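Sialidase B (Streptococcus pneumoniae TIGR4, PDB 4XJA) catalyses the hydrolysis of alpha-(2->3)-, alpha-(2->6)- and alpha-(2->8)-glycosidic linkages of terminal sialic acids in oligosaccharides, glycoproteins and glycolipids. Local coordinates at residues S286-S291 / L304-P309; T230-S235 / I312-A317; S573-R578 / Y611-S616. The protein carries 1 engineered substitution. One frame throughout, in Å; residues are numbered along the deposited sequence.

From the N terminus, the chain first passes through residues 230-235, in the loop before strand 237-244, where interaction 2 opens. It then runs into the hairpin of strands 286-294 and 301-308, whose pairing is interaction 1, before residues 312-317 close interaction 2; the hairpin is therefore enclosed by the longer loop. The two contacts touch through Ser286 and Ser233. Interaction 3 follows in series, joining the end of strand 569-575 to the loop before strand 616-620. Its centre lies about 23 Å from the centres of the other two, yet all three meet the same bound difluoro sugar analogue; three contacts from distant parts of the sequence thus border one site of the propeller.

Interaction 1 (S286-S291 / L304-P309); sequences SFIDSS and LADVMP. With SFJ ((2R,3R,4R,5R,6R)-5-acetamido-2,3-difluoro-4-hydroxy-6-[(1R,2R)-1,2,3-trihydroxypropyl]tetrahydro-2H-pyran-2-carboxylic acid), chain F.
Asp289 and Asp306 both place CG beside their own backbone N, with chi1 -66° and -56°, and these torsions bring the two carboxylates together on one side of a beta hairpin. Their OD2 atoms, on Asp289 and Asp306, come within 3.9 Å of each other. The backbones beneath are antiparallel: Ser286 pairs with Met308, where Met308 N reaches Ser286 O at 2.7 Å, and Ile288 pairs with Asp306. Between the Ile288-Asp306 and Ser291-Leu304 pairs the first strand has one residue more than the second, a beta bulge, in which Asp289 has a phi of 66°. Its carbonyl oxygen is buried without a hydrogen-bond partner, although Ala305 CA approaches Asp289 O at 3.3 Å in a CA-H...O contact. On the face that carries Phe287, the CE1 corner of the ring meets Val307 CG1 at 3.8 Å, the two side chains running alongside. On the other face Ile288 CG2 packs against Asp306 CB and Met308 CE.

Asp289 then grips the bound sugar analogue with both oxygens: OD1 accepts from SFJ O4 at 2.6 Å, and Asp289 OD2 accepts from SFJ N5 at 2.9 Å. Asp306 OD1 is held by the backbone N of Leu452. Two buried acids so close would probably raise the proton affinity of one, while the ligand donors should help to offset Asp289's charge.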
# COMPACT_ATOMS: atom_id res chain seq x y z
N SER A 286 13.56 4.57 -9.09
CA SER A 286 12.71 4.16 -7.97
C SER A 286 13.15 2.87 -7.30
O SER A 286 13.96 2.11 -7.86
CB SER A 286 11.25 4.05 -8.40
OG SER A 286 11.09 3.13 -9.47
N PHE A 287 12.62 2.63 -6.10
CA PHE A 287 12.75 1.34 -5.40
C PHE A 287 11.35 0.75 -5.29
O PHE A 287 10.38 1.49 -5.28
CB PHE A 287 13.31 1.57 -3.99
CG PHE A 287 14.69 2.15 -3.99
CD1 PHE A 287 15.80 1.34 -4.08
CD2 PHE A 287 14.88 3.52 -3.90
CE1 PHE A 287 17.09 1.87 -4.09
CE2 PHE A 287 16.15 4.07 -3.89
CZ PHE A 287 17.25 3.25 -3.98
N ILE A 288 11.23 -0.57 -5.22
CA ILE A 288 9.89 -1.16 -5.14
C ILE A 288 9.96 -2.57 -4.56
O ILE A 288 10.91 -3.30 -4.85
CB ILE A 288 9.19 -1.13 -6.53
CG1 ILE A 288 7.80 -1.77 -6.49
CG2 ILE A 288 10.06 -1.79 -7.62
CD1 ILE A 288 7.03 -1.53 -7.78
N ASP A 289 8.98 -2.92 -3.72
CA ASP A 289 8.86 -4.25 -3.12
C ASP A 289 10.00 -4.58 -2.14
O ASP A 289 11.01 -5.15 -2.54
CB ASP A 289 8.77 -5.35 -4.19
CG ASP A 289 7.49 -5.26 -5.02
OD1 ASP A 289 6.60 -4.47 -4.66
OD2 ASP A 289 7.38 -6.01 -6.02
N SER A 290 9.83 -4.22 -0.88
CA SER A 290 10.86 -4.46 0.12
C SER A 290 10.56 -5.70 0.96
O SER A 290 9.43 -6.20 0.98
CB SER A 290 11.06 -3.24 1.04
OG SER A 290 9.86 -2.84 1.70
N SER A 291 11.59 -6.18 1.65
CA SER A 291 11.49 -7.38 2.47
C SER A 291 12.55 -7.24 3.54
O SER A 291 13.63 -6.70 3.27
CB SER A 291 11.76 -8.62 1.61
OG SER A 291 11.44 -9.80 2.31
N LEU A 304 16.06 -5.73 1.78
CA LEU A 304 16.26 -5.76 0.34
C LEU A 304 15.05 -5.10 -0.34
O LEU A 304 13.97 -5.04 0.23
CB LEU A 304 16.39 -7.20 -0.16
CG LEU A 304 17.74 -7.92 -0.10
CD1 LEU A 304 18.29 -7.96 1.30
CD2 LEU A 304 17.59 -9.34 -0.61
N ALA A 305 15.25 -4.61 -1.56
CA ALA A 305 14.15 -4.11 -2.40
C ALA A 305 14.61 -4.13 -3.85
O ALA A 305 15.82 -4.20 -4.10
CB ALA A 305 13.74 -2.70 -1.98
N ASP A 306 13.67 -4.10 -4.79
CA ASP A 306 14.04 -3.96 -6.20
C ASP A 306 14.49 -2.53 -6.46
O ASP A 306 14.01 -1.60 -5.81
CB ASP A 306 12.87 -4.25 -7.14
CG ASP A 306 12.23 -5.62 -6.93
OD1 ASP A 306 12.90 -6.59 -6.50
OD2 ASP A 306 11.03 -5.74 -7.26
N VAL A 307 15.40 -2.35 -7.41
CA VAL A 307 15.83 -1.01 -7.80
C VAL A 307 15.58 -0.83 -9.28
O VAL A 307 15.98 -1.68 -10.08
CB VAL A 307 17.34 -0.81 -7.61
CG1 VAL A 307 17.66 0.68 -7.61
CG2 VAL A 307 17.81 -1.45 -6.34
N MET A 308 14.94 0.28 -9.64
CA MET A 308 14.64 0.58 -11.03
C MET A 308 15.34 1.87 -11.41
O MET A 308 15.19 2.88 -10.72
CB MET A 308 13.13 0.76 -11.22
CG MET A 308 12.30 -0.43 -10.81
SD MET A 308 12.46 -1.77 -12.00
CE MET A 308 11.35 -2.94 -11.21
N PRO A 309 16.10 1.85 -12.52
CA PRO A 309 16.75 3.07 -13.02
C PRO A 309 15.70 4.00 -13.58
O PRO A 309 14.53 3.60 -13.72
CB PRO A 309 17.65 2.56 -14.15
CG PRO A 309 17.81 1.09 -13.90
CD PRO A 309 16.51 0.65 -13.27
C11 SFJ F . 8.25 -5.17 -9.28
C9 SFJ F . 3.17 -7.18 -12.40
C10 SFJ F . 6.76 -4.87 -9.42
C1 SFJ F . 0.32 -6.08 -7.87
C7 SFJ F . 3.53 -5.54 -10.70
C4 SFJ F . 3.98 -4.84 -6.97
C3 SFJ F . 2.41 -4.63 -7.02
C5 SFJ F . 4.53 -4.99 -8.41
C6 SFJ F . 3.77 -6.04 -9.22
C2 SFJ F . 1.72 -5.51 -8.25
N5 SFJ F . 5.95 -5.28 -8.43
O10 SFJ F . 6.37 -4.24 -10.38
O9 SFJ F . 4.05 -6.45 -13.19
O1A SFJ F . 0.01 -7.20 -8.31
O8 SFJ F . 1.46 -6.93 -10.89
O7 SFJ F . 3.40 -4.13 -10.93
O4 SFJ F . 4.65 -3.89 -6.27
O6 SFJ F . 2.61 -6.50 -8.60
FAI SFJ F . 2.23 -3.58 -7.13
FAJ SFJ F . 1.37 -4.89 -9.28
O1B SFJ F . -0.37 -5.28 -7.24
C8 SFJ F . 2.43 -6.22 -11.58
O HOH W 1 9.44 -7.48 -6.67

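Interaction 2 (T230-S235 / I312-A317); sequences THDSKS and IGNNNA. With SFJ ((2R,3R,4R,5R,6R)-5-acetamido-2,3-difluoro-4-hydroxy-6-[(1R,2R)-1,2,3-trihydroxypropyl]tetrahydro-2H-pyran-2-carboxylic acid), chain F.
The carboxylate of Asp232 and the amide of Asn314 are the flat groups that meet here, their planes 29° apart although the two side chains cross at about a right angle. On one side of the Asn314 amide plane lie Asp232 OD2 and an ordered water; on the other lie O9, O7 and O10 of the bound ligand. The nearest pair of the two groups, Asp232 OD2 and Asn314 ND2, is 3.3 Å apart, but the angle is too poor for a hydrogen bond. Asp232 has a second conformer, so details that depend on its carboxylate remain tentative. Asn314 ND2 does donate to SFJ O10 at 3.0 Å, with an angle of 145° at the hydrogen, and so holds the acetamido carbonyl.

Behind these groups the loops meet backbone to backbone with no direct hydrogen bond across them. Gly313 CA lies 3.5 Å from Ser233 O in a CA-H...O contact; this oxygen belongs to the cis peptide that joins Ser233 to Lys234. Waters supply the polar links. One accepts from Asn314 N and lies 2.7 Å from Ser233 O, while another bridges Ser233 O to Asn315 N. The 312-317 loop is braced from within: Gly313 N donates to Asn316 OD1 at 2.8 Å, in the carbonyl plane. Ser233 OG is bonded outside the pair, to Ser286 OG.

Two irregular loops that meet beside a bound sugar and each lend it a side chain are in keeping with the sialidase propeller of glycosyl hydrolase family 33, in which Asp232 is, by similarity, the proton acceptor of the active site.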
# COMPACT_ATOMS: atom_id res chain seq x y z
N THR A 230 -0.52 5.64 -6.90
CA THR A 230 -0.22 4.30 -6.40
C THR A 230 0.43 3.38 -7.43
O THR A 230 0.62 2.20 -7.16
CB THR A 230 -1.47 3.62 -5.86
OG1 THR A 230 -2.52 3.71 -6.84
CG2 THR A 230 -1.93 4.28 -4.56
N HIS A 231 0.77 3.92 -8.60
CA HIS A 231 1.36 3.15 -9.69
C HIS A 231 2.65 2.45 -9.29
O HIS A 231 3.46 3.03 -8.56
CB HIS A 231 1.72 4.10 -10.84
CG HIS A 231 0.55 4.73 -11.52
ND1 HIS A 231 -0.53 4.01 -12.00
CD2 HIS A 231 0.29 6.03 -11.84
CE1 HIS A 231 -1.39 4.83 -12.56
NE2 HIS A 231 -0.92 6.06 -12.48
N ASP A 232 2.88 1.24 -9.78
CA ASP A 232 4.20 0.61 -9.64
C ASP A 232 5.17 1.32 -10.56
O ASP A 232 4.77 2.13 -11.40
CB ASP A 232 4.14 -0.89 -9.99
CG ASP A 232 3.54 -1.15 -11.36
OD1 ASP A 232 2.53 -0.51 -11.71
OD2 ASP A 232 4.08 -2.01 -12.10
N SER A 233 6.46 1.02 -10.41
CA SER A 233 7.49 1.58 -11.29
C SER A 233 7.10 1.25 -12.73
O SER A 233 6.54 0.18 -12.97
CB SER A 233 8.85 0.98 -10.95
OG SER A 233 9.15 1.16 -9.58
N LYS A 234 7.37 2.14 -13.69
CA LYS A 234 8.12 3.39 -13.49
C LYS A 234 7.34 4.43 -12.69
O LYS A 234 6.14 4.61 -12.89
CB LYS A 234 8.50 3.99 -14.86
CG LYS A 234 7.29 4.36 -15.74
CD LYS A 234 7.71 4.77 -17.15
CE LYS A 234 6.50 5.05 -18.04
NZ LYS A 234 6.90 5.57 -19.39
N SER A 235 8.03 5.08 -11.76
CA SER A 235 7.44 6.14 -10.94
C SER A 235 8.54 6.77 -10.10
O SER A 235 9.73 6.54 -10.33
CB SER A 235 6.35 5.55 -10.04
OG SER A 235 5.62 6.57 -9.40
N ILE A 312 12.27 3.28 -15.58
CA ILE A 312 12.16 1.84 -15.76
C ILE A 312 11.23 1.20 -14.74
O ILE A 312 11.17 1.62 -13.58
CB ILE A 312 13.56 1.16 -15.70
CG1 ILE A 312 14.49 1.74 -16.77
CG2 ILE A 312 13.46 -0.35 -15.88
CD1 ILE A 312 13.91 1.70 -18.18
N GLY A 313 10.50 0.17 -15.18
CA GLY A 313 9.64 -0.63 -14.33
C GLY A 313 9.62 -2.03 -14.90
O GLY A 313 10.30 -2.30 -15.89
N ASN A 314 8.85 -2.94 -14.29
CA ASN A 314 8.85 -4.31 -14.78
C ASN A 314 8.39 -4.41 -16.23
O ASN A 314 8.82 -5.31 -16.95
CB ASN A 314 8.03 -5.24 -13.87
CG ASN A 314 6.54 -5.21 -14.19
OD1 ASN A 314 6.08 -5.76 -15.20
ND2 ASN A 314 5.76 -4.59 -13.30
N ASN A 315 7.55 -3.47 -16.66
CA ASN A 315 6.99 -3.50 -18.02
C ASN A 315 8.02 -3.27 -19.13
O ASN A 315 7.92 -3.85 -20.22
CB ASN A 315 5.85 -2.51 -18.16
CG ASN A 315 5.41 -2.32 -19.60
OD1 ASN A 315 4.93 -3.27 -20.24
ND2 ASN A 315 5.57 -1.11 -20.13
N ASN A 316 9.01 -2.43 -18.87
CA ASN A 316 9.97 -2.09 -19.92
C ASN A 316 11.42 -2.43 -19.58
O ASN A 316 12.34 -2.10 -20.33
CB ASN A 316 9.85 -0.61 -20.30
CG ASN A 316 10.15 0.32 -19.14
OD1 ASN A 316 10.31 -0.12 -17.99
ND2 ASN A 316 10.25 1.62 -19.42
N ALA A 317 11.61 -3.11 -18.45
CA ALA A 317 12.94 -3.55 -18.05
C ALA A 317 13.46 -4.53 -19.09
O ALA A 317 12.72 -5.39 -19.56
CB ALA A 317 12.90 -4.21 -16.68
C11 SFJ F . 8.25 -5.17 -9.28
C9 SFJ F . 3.17 -7.18 -12.40
C10 SFJ F . 6.76 -4.87 -9.42
C1 SFJ F . 0.32 -6.08 -7.87
C7 SFJ F . 3.53 -5.54 -10.70
C4 SFJ F . 3.98 -4.84 -6.97
C3 SFJ F . 2.41 -4.63 -7.02
C5 SFJ F . 4.53 -4.99 -8.41
C6 SFJ F . 3.77 -6.04 -9.22
C2 SFJ F . 1.72 -5.51 -8.25
N5 SFJ F . 5.95 -5.28 -8.43
O10 SFJ F . 6.37 -4.24 -10.38
O9 SFJ F . 4.05 -6.45 -13.19
O1A SFJ F . 0.01 -7.20 -8.31
O8 SFJ F . 1.46 -6.93 -10.89
O7 SFJ F . 3.40 -4.13 -10.93
O4 SFJ F . 4.65 -3.89 -6.27
O6 SFJ F . 2.61 -6.50 -8.60
FAI SFJ F . 2.23 -3.58 -7.13
FAJ SFJ F . 1.37 -4.89 -9.28
O1B SFJ F . -0.37 -5.28 -7.24
C8 SFJ F . 2.43 -6.22 -11.58
O HOH W 2 7.35 -2.13 -11.93
O HOH W 3 5.84 -1.32 -15.15
O HOH W 4 7.39 0.91 -16.49
O HOH W 5 11.35 4.00 -11.97

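Interaction 3 (S573-R578 / Y611-S616). With SFJ ((2R,3R,4R,5R,6R)-5-acetamido-2,3-difluoro-4-hydroxy-6-[(1R,2R)-1,2,3-trihydroxypropyl]tetrahydro-2H-pyran-2-carboxylic acid), chain F.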
# COMPACT_ATOMS: atom_id res chain seq x y z
N SER A 573 -2.40 -14.65 5.68
CA SER A 573 -3.21 -13.44 5.47
C SER A 573 -3.34 -13.21 3.98
O SER A 573 -2.32 -13.15 3.27
CB SER A 573 -2.53 -12.23 6.08
OG SER A 573 -3.22 -11.05 5.70
N THR A 574 -4.57 -13.05 3.50
CA THR A 574 -4.83 -12.96 2.06
C THR A 574 -6.28 -12.52 1.82
O THR A 574 -7.12 -12.73 2.68
CB THR A 574 -4.61 -14.35 1.38
OG1 THR A 574 -5.03 -14.30 0.02
CG2 THR A 574 -5.39 -15.43 2.10
N PRO A 575 -6.56 -11.91 0.66
CA PRO A 575 -7.98 -11.81 0.32
C PRO A 575 -8.52 -13.22 0.06
O PRO A 575 -7.76 -14.10 -0.36
CB PRO A 575 -7.97 -11.01 -0.98
CG PRO A 575 -6.62 -11.30 -1.60
CD PRO A 575 -5.70 -11.33 -0.39
N ASN A 576 -9.80 -13.44 0.32
CA ASN A 576 -10.43 -14.71 -0.03
C ASN A 576 -11.60 -14.39 -0.94
O ASN A 576 -12.72 -14.12 -0.47
CB ASN A 576 -10.90 -15.44 1.22
CG ASN A 576 -11.28 -16.90 0.94
OD1 ASN A 576 -11.42 -17.30 -0.21
ND2 ASN A 576 -11.43 -17.68 2.00
N SER A 577 -11.34 -14.39 -2.25
CA SER A 577 -12.32 -13.92 -3.24
C SER A 577 -11.86 -14.30 -4.63
O SER A 577 -10.67 -14.16 -4.95
CB SER A 577 -12.46 -12.40 -3.15
OG SER A 577 -13.33 -11.89 -4.15
N ARG A 578 -12.79 -14.77 -5.46
CA ARG A 578 -12.51 -15.09 -6.87
C ARG A 578 -12.66 -13.87 -7.77
O ARG A 578 -12.31 -13.92 -8.95
CB ARG A 578 -13.48 -16.15 -7.41
CG ARG A 578 -13.59 -17.46 -6.66
CD ARG A 578 -14.51 -18.42 -7.43
NE ARG A 578 -14.90 -19.61 -6.67
CZ ARG A 578 -14.21 -20.75 -6.61
NH1 ARG A 578 -13.06 -20.88 -7.26
NH2 ARG A 578 -14.66 -21.76 -5.88
N TYR A 611 -15.63 -5.57 1.17
CA TYR A 611 -14.69 -4.47 1.41
C TYR A 611 -13.26 -4.87 1.03
O TYR A 611 -12.89 -6.04 1.16
CB TYR A 611 -14.75 -4.01 2.87
CG TYR A 611 -15.93 -3.12 3.18
CD1 TYR A 611 -17.03 -3.05 2.32
CD2 TYR A 611 -15.94 -2.32 4.32
CE1 TYR A 611 -18.12 -2.21 2.59
CE2 TYR A 611 -17.04 -1.48 4.61
CZ TYR A 611 -18.12 -1.44 3.74
OH TYR A 611 -19.20 -0.61 4.00
N GLY A 612 -12.48 -3.90 0.57
CA GLY A 612 -11.18 -4.17 -0.04
C GLY A 612 -10.12 -4.69 0.90
O GLY A 612 -10.05 -4.29 2.07
N TYR A 613 -9.28 -5.59 0.38
CA TYR A 613 -8.15 -6.12 1.13
C TYR A 613 -7.16 -6.66 0.10
O TYR A 613 -7.50 -7.56 -0.67
CB TYR A 613 -8.61 -7.25 2.05
CG TYR A 613 -7.57 -7.73 3.06
CD1 TYR A 613 -6.66 -8.74 2.76
CD2 TYR A 613 -7.54 -7.18 4.34
CE1 TYR A 613 -5.73 -9.19 3.71
CE2 TYR A 613 -6.61 -7.61 5.28
CZ TYR A 613 -5.71 -8.60 4.97
OH TYR A 613 -4.81 -9.01 5.94
N ALA A 614 -5.96 -6.10 0.07
CA ALA A 614 -4.99 -6.55 -0.93
C ALA A 614 -3.69 -7.06 -0.32
O ALA A 614 -3.69 -8.08 0.38
CB ALA A 614 -4.72 -5.45 -1.97
N TYR A 615 -2.58 -6.38 -0.58
CA TYR A 615 -1.31 -6.82 -0.02
C TYR A 615 -1.34 -6.64 1.49
O TYR A 615 -1.99 -5.72 2.00
CB TYR A 615 -0.15 -6.03 -0.60
CG TYR A 615 0.34 -6.49 -1.96
CD1 TYR A 615 -0.55 -6.76 -3.01
CD2 TYR A 615 1.70 -6.61 -2.23
CE1 TYR A 615 -0.08 -7.15 -4.28
CE2 TYR A 615 2.17 -7.00 -3.48
CZ TYR A 615 1.28 -7.26 -4.49
OH TYR A 615 1.78 -7.64 -5.73
N SER A 616 -0.64 -7.51 2.22
CA SER A 616 -0.72 -7.49 3.67
C SER A 616 0.58 -7.95 4.30
O SER A 616 1.40 -8.61 3.65
CB SER A 616 -1.86 -8.39 4.14
OG SER A 616 -1.62 -9.74 3.77
C11 SFJ F . 8.25 -5.17 -9.28
C9 SFJ F . 3.17 -7.18 -12.40
C10 SFJ F . 6.76 -4.87 -9.42
C1 SFJ F . 0.32 -6.08 -7.87
C7 SFJ F . 3.53 -5.54 -10.70
C4 SFJ F . 3.98 -4.84 -6.97
C3 SFJ F . 2.41 -4.63 -7.02
C5 SFJ F . 4.53 -4.99 -8.41
C6 SFJ F . 3.77 -6.04 -9.22
C2 SFJ F . 1.72 -5.51 -8.25
N5 SFJ F . 5.95 -5.28 -8.43
O10 SFJ F . 6.37 -4.24 -10.38
O9 SFJ F . 4.05 -6.45 -13.19
O1A SFJ F . 0.01 -7.20 -8.31
O8 SFJ F . 1.46 -6.93 -10.89
O7 SFJ F . 3.40 -4.13 -10.93
O4 SFJ F . 4.65 -3.89 -6.27
O6 SFJ F . 2.61 -6.50 -8.60
FAI SFJ F . 2.23 -3.58 -7.13
FAJ SFJ F . 1.37 -4.89 -9.28
O1B SFJ F . -0.37 -5.28 -7.24
C8 SFJ F . 2.43 -6.22 -11.58
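Tyr613 and Pro575 meet in the beta-propeller domain of this sialidase, where the end of strand 569-575 runs roughly opposite in direction to the loop that leads into strand 616-620. The Tyr613 side chain can be followed outward from its CB, which points toward the strand. With CG anti to the backbone N (chi1 -169°), the ring extends along the strand's residues. CD1 comes first, 3.8 Å from Pro575 N and a little farther from Pro575 CD. CE1 passes Thr574 C at 3.9 Å. The hydroxyl finally arrives at Ser573, whose OG sits at the ring edge, in its plane, and accepts from Tyr613 OH at 2.6 Å. Phe630 stacks on the same ring from outside the pair.

Ser573 OG carries the chain of polar contacts onward. It is 2.8 Å from Ser616 OG in a hydrogen bond where either hydroxyl may donate, and Ser616 OG is bonded in turn to Ser556 OG. The hydroxyls of Tyr613, Ser573, Ser616 and Ser556 thus form a short hydrogen-bonded chain. Nearer the root of the Tyr613 side chain, Pro575 CB packs 3.5 Å from Tyr613 O.

Between Tyr613 and Ser616 the chain places Tyr615 on the other side, away from the strand and into the active site, where by similarity it is the nucleophile. Its hydroxyl is hydrogen-bonded to Glu503, and Arg207 forms a cation-pi contact with its ring. In this complex Tyr615 OH stands 3.0 Å from SFJ C1, the carboxylate carbon, and 3.3 Å from SFJ C2, the anomeric carbon.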